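Local coordinates for hypothetical protein S4005 (Shigella flexneri 2a, PDB 1Z67) that is of unknown function but adopts an all-helical fold with a homeodomain-like motif, which hints at, without proving, a role in nucleic acid binding, at residues G33-Q36 / V37-E40; E40-S44 / G45-A49; P101-I104 / D105-P109; Q62-G66 / E67-S71. All coordinates share one frame; numbering follows the deposited sequence. Where two conformers were deposited one is given.

Overall arrangement
The four contacts are local turns and helix ends, and their apolar side chains meet in one helical core. Contacts 1 and 2 share Glu40 and follow each other along helix 35-44, their centres about 11 Å apart. Ile104 of contact 3 ties into both: its CD1 lies 3.9 Å from Leu39 CD2 of contact 1 and 4.1 Å from Leu42 CD1 of contact 2. Contact 4 meets contact 2 where Leu42 CD2 comes within 3.6 Å of Leu69 CD2, and touches contact 3 through Val64 and Pro101. Contacts 1 and 4 do not touch, with nearest atoms about 8 Å apart. The bound sodium ion, at Asp80 and Gln83, is about 10 Å from the side chain of Glu70 in contact 4.

Contact 1 (G33-Q36 / V37-E40); sequences GGIQ and VLLE
With CG2 turned to the side of its own backbone N (chi1 172°, which sets CG1 anti to that N), Val37 lays a methyl group over Gly33, while Gln36, bent at chi2 (52°), carries its amide to Leu39. Both contacts belong to the start of helix 35-44. Gly33 ends the preceding helix in a Schellman motif, and Gly34 is the N-cap of the new one. The positive phi angles of these two glycines give the chain its sharp change of course. Val37 CG2 rests 3.6 Å from Gly33 O, and a water donates to Gly33 O and accepts from Val37 N, which also makes a weak bond to Gly34 O. The first regular turn then forms as Leu39 N bonds Ile35 O at 2.9 Å and Glu40 N bonds Gln36 O. Ile35 and Leu38 face helix 21-31, where both touch Val29; Leu38 also meets Trp28. Ile35 and Leu39 pack together, CG1 to CG 4.3 Å, and both reach Val113. Gln36 N is bonded by the side chain of Asn118. The exposed Gln36 and buried Leu39 side chains cross at about a right angle, with OE1 of Gln36 3.4 Å from CD1 of Leu39.

Contact 2 (E40-S44 / G45-A49); sequences EKLQS and GGLGA
Gly45, Leu42 and Leu47 carry most of this contact, the turn in which helix 35-44 ends and the chain swings into helix 48-55. Gly45 is the first residue to leave helical geometry. Its N-H lies between two carbonyls of the last turn, making weak bonds to Lys41 O at 2.9 Å and to Leu42 O at 3.3 Å, while Gly46 N bonds weakly to Gln43 O. Gly46 has a positive phi (88°), which turns the backbone back so that Leu47, the N-cap residue of the next helix, can send its N-H to Leu42 O at 2.9 Å. Of these four bonds it is the one that is not weak, at 149°; that of Gly46 N is straighter but long.

The same two leucines also meet through their side chains. Each has CG beside its own backbone N, and the two chains cross obliquely until Leu42 CD2 touches Leu47 CD1 at 3.9 Å. Leu69 of helix 66-73 packs on both of them, and Trp54 packs on Leu42. On the solvent side, one water joins Gln43 O to Gly48 N and another joins Gln43 NE2 to Gly48 O. Further back, Lys41 NZ is bonded to Leu73 O. Leu42 thus holds the turn twice, by carbonyl and by methyl group, and the first water gives Gly48 N, at the start of the next helix, an acceptor and Gln43 O a donor beyond its weak bond from Gly46 N.

Contact 3 (P101-I104 / D105-P109); sequences PKII and DALSP
Ile103 and Leu107 lie side by side and point the same way, with CG2 of the isoleucine 3.8 Å from CD1 of the leucine. They form an i, i+4 pair at the C-terminal end of helix 89-106. Leu107 also leans over the backbone, its CG 3.3 Å from Ile103 O, the carbonyl that accepts its own N-H. Its side chain also meets Leu121 and Leu128 of helix 121-133. Ile104 turns to another side of the helix, against Leu39, Leu42 and residues of helix 48-55, Trp54 among them. Regular helical bonds include Asp105 N to Pro101 O and Ala106 N to Lys102 O, both 2.9 Å. In one of the two conformers of Asp105, a water donates to its OD2 and to Lys102 O.

Ser108 is already off the helix. With chi1 at 55°, its OG stands between its own N and carbonyl carbon, and from there it donates to Ile104 O at 2.8 Å, with the donor tilted 29° from the carbonyl plane. Leu55 O is a further, weak partner, so the hydroxyl sits between the helix end and helix 48-55. It gives a good donor to a carbonyl that takes a weak bond from Leu107 N.

Contact 4 (Q62-G66 / E67-S71); sequences QSVSG and EQLES
A capping box opens helix 66-73, with Ser65 at the N-cap and Gln68 as its partner. Ser65 OG accepts from Gln68 N at 2.9 Å, and in return Gln68 OE1 accepts from Ser65 N at 3.0 Å, in the carbonyl plane and on a lone pair. The second bond is nearly straight, at 164°. The serine chi1 of 72° swings OG over the start of the helix, while the glutamine, extended beyond CG, reaches back to the loop residue Ser65, placing OE1 at its N. Regular helical bonding follows, Leu69 N to Ser65 O and Glu70 N to Gly66 O.

Beside the box, Val64 forms an apolar flank: its CG2 is 3.6 Å from Gln68 OE1 and 4.0 Å from Leu69 CD2, the valine and leucine crossing at about a right angle. Leu47, Trp54 and Pro101 close over this valine. In one of its two conformers, Glu67 is bent at chi2 toward Ser65, and a water links its OE1 to Ser65 OG. The exchange of bonds between Ser65 and Gln68 satisfies two backbone N-H groups at the helix start, where the Glu67 carboxylate, so placed, would probably interact favourably with the helix dipole.

Contact 1 (G33-Q36 / V37-E40)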
loop_
_atom_site.group_PDB
_atom_site.type_symbol
_atom_site.label_atom_id
_atom_site.label_comp_id
_atom_site.label_asym_id
_atom_site.label_seq_id
_atom_site.Cartn_x
_atom_site.Cartn_y
_atom_site.Cartn_z
ATOM N N GLY A 33 6.338 7.532 -6.710
ATOM C CA GLY A 33 5.936 8.888 -7.096
ATOM C C GLY A 33 4.769 9.427 -6.268
ATOM O O GLY A 33 4.237 10.541 -6.525
ATOM N N GLY A 34 4.415 8.685 -5.214
ATOM C CA GLY A 34 3.406 9.146 -4.281
ATOM C C GLY A 34 2.056 8.439 -4.380
ATOM O O GLY A 34 1.739 7.758 -5.381
ATOM N N ILE A 35 1.245 8.602 -3.337
ATOM C CA ILE A 35 -0.042 7.894 -3.318
ATOM C C ILE A 35 -0.948 8.222 -4.511
ATOM O O ILE A 35 -1.586 7.332 -5.046
ATOM C CB ILE A 35 -0.763 8.084 -1.961
ATOM C CG1 ILE A 35 -1.918 7.079 -1.836
ATOM C CG2 ILE A 35 -1.129 9.544 -1.739
ATOM C CD1 ILE A 35 -1.459 5.633 -1.735
ATOM N N GLN A 36 -0.904 9.468 -4.990
ATOM C CA GLN A 36 -1.652 9.828 -6.195
ATOM C C GLN A 36 -1.317 9.011 -7.482
ATOM O O GLN A 36 -2.228 8.692 -8.277
ATOM C CB GLN A 36 -1.571 11.334 -6.426
ATOM C CG GLN A 36 -2.563 11.827 -7.435
ATOM C CD GLN A 36 -4.024 11.407 -7.178
ATOM O OE1 GLN A 36 -4.506 11.393 -6.027
ATOM N NE2 GLN A 36 -4.741 11.116 -8.267
ATOM N N VAL A 37 -0.043 8.679 -7.696
ATOM C CA VAL A 37 0.331 7.798 -8.813
ATOM C C VAL A 37 -0.365 6.442 -8.694
ATOM O O VAL A 37 -0.865 5.891 -9.678
ATOM C CB VAL A 37 1.877 7.566 -8.910
ATOM C CG1 VAL A 37 2.217 6.506 -9.955
ATOM C CG2 VAL A 37 2.602 8.861 -9.216
ATOM N N LEU A 38 -0.384 5.889 -7.473
ATOM C CA LEU A 38 -0.973 4.595 -7.264
ATOM C C LEU A 38 -2.471 4.688 -7.494
ATOM O O LEU A 38 -3.021 3.799 -8.126
ATOM C CB LEU A 38 -0.653 4.046 -5.865
ATOM C CG LEU A 38 0.842 3.804 -5.593
ATOM C CD1 LEU A 38 1.005 3.162 -4.220
ATOM C CD2 LEU A 38 1.522 2.934 -6.669
ATOM N N LEU A 39 -3.108 5.756 -6.987
ATOM C CA LEU A 39 -4.555 5.952 -7.170
ATOM C C LEU A 39 -4.908 5.986 -8.666
ATOM O O LEU A 39 -5.822 5.295 -9.114
ATOM C CB LEU A 39 -5.040 7.212 -6.419
ATOM C CG LEU A 39 -4.953 7.186 -4.878
ATOM C CD1 LEU A 39 -5.294 8.557 -4.243
ATOM C CD2 LEU A 39 -5.875 6.137 -4.345
ATOM N N GLU A 40 -4.114 6.722 -9.426
ATOM C CA GLU A 40 -4.349 6.835 -10.880
ATOM C C GLU A 40 -4.192 5.494 -11.575
ATOM O O GLU A 40 -5.001 5.162 -12.461
ATOM C CB GLU A 40 -3.435 7.859 -11.557
ATOM C CG GLU A 40 -4.093 8.648 -12.735
ATOM C CD GLU A 40 -4.746 7.804 -13.838
ATOM O OE1 GLU A 40 -5.987 7.649 -13.832
ATOM O OE2 GLU A 40 -4.037 7.320 -14.736
HETATM O O HOH W 1 1.628 11.178 -6.641
#

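Contact 2 (E40-S44 / G45-A49)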
loop_
_atom_site.group_PDB
_atom_site.type_symbol
_atom_site.label_atom_id
_atom_site.label_comp_id
_atom_site.label_asym_id
_atom_site.label_seq_id
_atom_site.Cartn_x
_atom_site.Cartn_y
_atom_site.Cartn_z
ATOM N N GLU A 40 -4.114 6.722 -9.426
ATOM C CA GLU A 40 -4.349 6.835 -10.880
ATOM C C GLU A 40 -4.192 5.494 -11.575
ATOM O O GLU A 40 -5.001 5.162 -12.461
ATOM C CB GLU A 40 -3.435 7.859 -11.557
ATOM C CG GLU A 40 -4.093 8.648 -12.735
ATOM C CD GLU A 40 -4.746 7.804 -13.838
ATOM O OE1 GLU A 40 -5.987 7.649 -13.832
ATOM O OE2 GLU A 40 -4.037 7.320 -14.736
ATOM N N LYS A 41 -3.213 4.690 -11.134
ATOM C CA LYS A 41 -3.056 3.350 -11.706
ATOM C C LYS A 41 -4.208 2.424 -11.382
ATOM O O LYS A 41 -4.662 1.660 -12.248
ATOM C CB LYS A 41 -1.758 2.690 -11.279
ATOM C CG LYS A 41 -0.572 3.310 -11.898
ATOM C CD LYS A 41 0.645 2.512 -11.522
ATOM C CE LYS A 41 1.699 2.701 -12.574
ATOM N NZ LYS A 41 2.790 1.805 -12.242
ATOM N N LEU A 42 -4.716 2.501 -10.146
ATOM C CA LEU A 42 -5.876 1.707 -9.811
ATOM C C LEU A 42 -7.049 2.089 -10.718
ATOM O O LEU A 42 -7.759 1.225 -11.244
ATOM C CB LEU A 42 -6.235 1.917 -8.361
ATOM C CG LEU A 42 -5.191 1.359 -7.361
ATOM C CD1 LEU A 42 -5.632 1.763 -5.968
ATOM C CD2 LEU A 42 -5.104 -0.148 -7.427
ATOM N N GLN A 43 -7.205 3.389 -10.938
ATOM C CA GLN A 43 -8.291 3.903 -11.770
ATOM C C GLN A 43 -8.164 3.537 -13.245
ATOM O O GLN A 43 -9.159 3.117 -13.855
ATOM C CB GLN A 43 -8.395 5.397 -11.592
ATOM C CG GLN A 43 -9.012 5.730 -10.227
ATOM C CD GLN A 43 -8.943 7.181 -9.852
ATOM O OE1 GLN A 43 -8.075 7.911 -10.296
ATOM N NE2 GLN A 43 -9.848 7.597 -8.985
ATOM N N SER A 44 -6.964 3.706 -13.805
ATOM C CA SER A 44 -6.706 3.326 -15.208
ATOM C C SER A 44 -6.746 1.788 -15.422
ATOM O O SER A 44 -6.922 1.311 -16.559
ATOM C CB SER A 44 -5.337 3.848 -15.636
ATOM O OG SER A 44 -5.294 5.258 -15.622
ATOM N N GLY A 45 -6.602 1.014 -14.341
ATOM C CA GLY A 45 -6.528 -0.430 -14.434
ATOM C C GLY A 45 -7.852 -1.104 -14.157
ATOM O O GLY A 45 -7.888 -2.337 -14.005
ATOM N N GLY A 46 -8.924 -0.317 -14.083
ATOM C CA GLY A 46 -10.267 -0.866 -13.957
ATOM C C GLY A 46 -10.739 -1.128 -12.547
ATOM O O GLY A 46 -11.794 -1.700 -12.350
ATOM N N LEU A 47 -9.971 -0.669 -11.550
ATOM C CA LEU A 47 -10.320 -0.891 -10.145
ATOM C C LEU A 47 -10.954 0.339 -9.504
ATOM O O LEU A 47 -11.005 0.443 -8.268
ATOM C CB LEU A 47 -9.084 -1.331 -9.349
ATOM C CG LEU A 47 -8.529 -2.720 -9.694
ATOM C CD1 LEU A 47 -7.304 -3.047 -8.838
ATOM C CD2 LEU A 47 -9.576 -3.825 -9.534
ATOM N N GLY A 48 -11.417 1.289 -10.321
ATOM C CA GLY A 48 -12.028 2.501 -9.788
ATOM C C GLY A 48 -13.206 2.268 -8.837
ATOM O O GLY A 48 -13.356 2.979 -7.840
ATOM N N ALA A 49 -14.080 1.297 -9.165
ATOM C CA ALA A 49 -15.240 1.039 -8.300
ATOM C C ALA A 49 -14.787 0.444 -6.949
ATOM O O ALA A 49 -15.216 0.904 -5.893
ATOM C CB ALA A 49 -16.272 0.134 -8.981
HETATM O O HOH W 2 -12.084 5.485 -7.969
HETATM O O HOH W 3 -11.523 1.963 -13.021
#

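Contact 3 (P101-I104 / D105-P109)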
loop_
_atom_site.group_PDB
_atom_site.type_symbol
_atom_site.label_atom_id
_atom_site.label_comp_id
_atom_site.label_asym_id
_atom_site.label_seq_id
_atom_site.Cartn_x
_atom_site.Cartn_y
_atom_site.Cartn_z
ATOM N N PRO A 101 -5.797 -1.349 0.896
ATOM C CA PRO A 101 -7.130 -0.816 1.153
ATOM C C PRO A 101 -7.208 -0.129 2.510
ATOM O O PRO A 101 -7.865 0.920 2.626
ATOM C CB PRO A 101 -8.042 -2.053 1.100
ATOM C CG PRO A 101 -7.268 -3.035 0.285
ATOM C CD PRO A 101 -5.821 -2.817 0.667
ATOM N N LYS A 102 -6.520 -0.673 3.513
ATOM C CA LYS A 102 -6.535 -0.062 4.860
ATOM C C LYS A 102 -5.791 1.263 4.868
ATOM O O LYS A 102 -6.224 2.245 5.500
ATOM C CB LYS A 102 -5.859 -0.999 5.857
ATOM C CG LYS A 102 -6.571 -2.334 5.966
ATOM C CD LYS A 102 -5.892 -3.244 6.973
ATOM C CE LYS A 102 -6.835 -4.329 7.408
ATOM N NZ LYS A 102 -6.663 -5.497 6.544
ATOM N N ILE A 103 -4.712 1.323 4.098
ATOM C CA ILE A 103 -3.946 2.564 3.984
ATOM C C ILE A 103 -4.763 3.656 3.310
ATOM O O ILE A 103 -4.849 4.806 3.798
ATOM C CB ILE A 103 -2.602 2.322 3.264
ATOM C CG1 ILE A 103 -1.657 1.514 4.188
ATOM C CG2 ILE A 103 -1.941 3.657 2.889
ATOM C CD1 ILE A 103 -0.481 0.864 3.428
ATOM N N ILE A 104 -5.395 3.309 2.191
ATOM C CA ILE A 104 -6.179 4.298 1.431
ATOM C C ILE A 104 -7.372 4.741 2.251
ATOM O O ILE A 104 -7.633 5.942 2.323
ATOM C CB ILE A 104 -6.537 3.767 0.045
ATOM C CG1 ILE A 104 -5.218 3.684 -0.737
ATOM C CG2 ILE A 104 -7.637 4.671 -0.613
ATOM C CD1 ILE A 104 -5.344 2.993 -2.057
ATOM N N ASP A 105 -8.040 3.801 2.921
ATOM C CA ASP A 105 -9.170 4.143 3.795
ATOM C C ASP A 105 -8.722 5.126 4.907
ATOM O O ASP A 105 -9.329 6.167 5.142
ATOM C CB ASP A 105 -9.808 2.903 4.401
ATOM C CG ASP A 105 -10.771 3.234 5.554
ATOM O OD1 ASP A 105 -11.810 3.878 5.313
ATOM O OD2 ASP A 105 -10.483 2.844 6.706
ATOM N N ALA A 106 -7.613 4.806 5.560
ATOM C CA ALA A 106 -7.058 5.648 6.640
ATOM C C ALA A 106 -6.681 7.064 6.160
ATOM O O ALA A 106 -6.813 8.055 6.921
ATOM C CB ALA A 106 -5.860 4.955 7.260
ATOM N N LEU A 107 -6.240 7.164 4.904
ATOM C CA LEU A 107 -5.863 8.458 4.297
ATOM C C LEU A 107 -7.033 9.315 3.821
ATOM O O LEU A 107 -6.819 10.438 3.365
ATOM C CB LEU A 107 -4.864 8.266 3.140
ATOM C CG LEU A 107 -3.461 7.764 3.532
ATOM C CD1 LEU A 107 -2.702 7.358 2.260
ATOM C CD2 LEU A 107 -2.681 8.792 4.364
ATOM N N SER A 108 -8.242 8.795 3.932
ATOM C CA SER A 108 -9.406 9.492 3.348
ATOM C C SER A 108 -10.606 9.582 4.294
ATOM O O SER A 108 -11.739 9.240 3.914
ATOM C CB SER A 108 -9.808 8.808 2.023
ATOM O OG SER A 108 -10.043 7.392 2.220
ATOM N N PRO A 109 -10.385 10.133 5.513
ATOM C CA PRO A 109 -11.509 10.241 6.433
ATOM C C PRO A 109 -12.582 11.201 5.894
ATOM O O PRO A 109 -13.744 11.078 6.261
ATOM C CB PRO A 109 -10.872 10.819 7.715
ATOM C CG PRO A 109 -9.682 11.583 7.213
ATOM C CD PRO A 109 -9.144 10.691 6.097
HETATM O O HOH W 4 -7.815 1.823 7.799
#

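Contact 4 (Q62-G66 / E67-S71)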
loop_
_atom_site.group_PDB
_atom_site.type_symbol
_atom_site.label_atom_id
_atom_site.label_comp_id
_atom_site.label_asym_id
_atom_site.label_seq_id
_atom_site.Cartn_x
_atom_site.Cartn_y
_atom_site.Cartn_z
ATOM N N GLN A 62 -14.201 -2.924 -0.093
ATOM C CA GLN A 62 -14.294 -4.101 -0.973
ATOM C C GLN A 62 -12.950 -4.834 -1.113
ATOM O O GLN A 62 -11.899 -4.214 -1.245
ATOM C CB GLN A 62 -14.845 -3.733 -2.349
ATOM C CG GLN A 62 -15.173 -4.964 -3.228
ATOM C CD GLN A 62 -16.045 -4.637 -4.454
ATOM O OE1 GLN A 62 -16.717 -3.603 -4.499
ATOM N NE2 GLN A 62 -16.033 -5.522 -5.443
ATOM N N SER A 63 -12.981 -6.164 -1.062
ATOM C CA SER A 63 -11.764 -6.961 -1.204
ATOM C C SER A 63 -11.165 -6.823 -2.612
ATOM O O SER A 63 -11.869 -6.502 -3.568
ATOM C CB SER A 63 -12.093 -8.435 -0.923
ATOM O OG SER A 63 -11.055 -9.308 -1.335
ATOM N N VAL A 64 -9.843 -6.990 -2.702
ATOM C CA VAL A 64 -9.092 -7.014 -3.952
ATOM C C VAL A 64 -8.066 -8.135 -3.844
ATOM O O VAL A 64 -7.576 -8.429 -2.740
ATOM C CB VAL A 64 -8.412 -5.624 -4.219
ATOM C CG1 VAL A 64 -7.330 -5.302 -3.175
ATOM C CG2 VAL A 64 -7.841 -5.485 -5.661
ATOM N N SER A 65 -7.755 -8.783 -4.964
ATOM C CA SER A 65 -6.746 -9.834 -4.959
ATOM C C SER A 65 -5.370 -9.291 -5.288
ATOM O O SER A 65 -5.244 -8.232 -5.933
ATOM C CB SER A 65 -7.113 -10.920 -5.962
ATOM O OG SER A 65 -6.937 -10.474 -7.277
ATOM N N GLY A 66 -4.330 -10.015 -4.874
ATOM C CA GLY A 66 -2.965 -9.678 -5.287
ATOM C C GLY A 66 -2.832 -9.628 -6.804
ATOM O O GLY A 66 -2.201 -8.732 -7.365
ATOM N N GLU A 67 -3.455 -10.583 -7.487
ATOM C CA GLU A 67 -3.420 -10.620 -8.940
ATOM C C GLU A 67 -4.038 -9.342 -9.517
ATOM O O GLU A 67 -3.494 -8.768 -10.463
ATOM C CB GLU A 67 -4.210 -11.853 -9.419
ATOM C CG GLU A 67 -3.869 -13.169 -8.688
ATOM C CD GLU A 67 -4.693 -13.398 -7.412
ATOM O OE1 GLU A 67 -5.823 -13.943 -7.520
ATOM O OE2 GLU A 67 -4.207 -13.064 -6.303
ATOM N N GLN A 68 -5.151 -8.889 -8.931
ATOM C CA GLN A 68 -5.835 -7.668 -9.412
ATOM C C GLN A 68 -4.914 -6.472 -9.242
ATOM O O GLN A 68 -4.782 -5.639 -10.138
ATOM C CB GLN A 68 -7.154 -7.442 -8.690
ATOM C CG GLN A 68 -8.286 -8.289 -9.228
ATOM C CD GLN A 68 -9.559 -8.103 -8.453
ATOM O OE1 GLN A 68 -9.577 -8.201 -7.226
ATOM N NE2 GLN A 68 -10.651 -7.878 -9.170
ATOM N N LEU A 69 -4.227 -6.419 -8.104
ATOM C CA LEU A 69 -3.308 -5.310 -7.892
ATOM C C LEU A 69 -2.086 -5.383 -8.788
ATOM O O LEU A 69 -1.618 -4.341 -9.270
ATOM C CB LEU A 69 -2.856 -5.235 -6.425
ATOM C CG LEU A 69 -3.930 -4.752 -5.458
ATOM C CD1 LEU A 69 -3.290 -4.680 -4.047
ATOM C CD2 LEU A 69 -4.495 -3.356 -5.916
ATOM N N GLU A 70 -1.511 -6.563 -8.969
ATOM C CA GLU A 70 -0.388 -6.657 -9.898
ATOM C C GLU A 70 -0.825 -6.207 -11.306
ATOM O O GLU A 70 -0.068 -5.512 -11.977
ATOM C CB GLU A 70 0.208 -8.053 -9.944
ATOM C CG GLU A 70 1.581 -8.073 -10.623
ATOM C CD GLU A 70 2.142 -9.475 -10.872
ATOM O OE1 GLU A 70 1.658 -10.446 -10.237
ATOM O OE2 GLU A 70 3.087 -9.603 -11.684
ATOM N N SER A 71 -2.065 -6.533 -11.687
ATOM C CA SER A 71 -2.627 -6.147 -12.999
ATOM C C SER A 71 -2.743 -4.635 -13.120
ATOM O O SER A 71 -2.368 -4.063 -14.127
ATOM C CB SER A 71 -3.985 -6.815 -13.230
ATOM O OG SER A 71 -3.819 -8.188 -13.546
HETATM O O HOH W 5 -8.118 -12.214 -8.830
#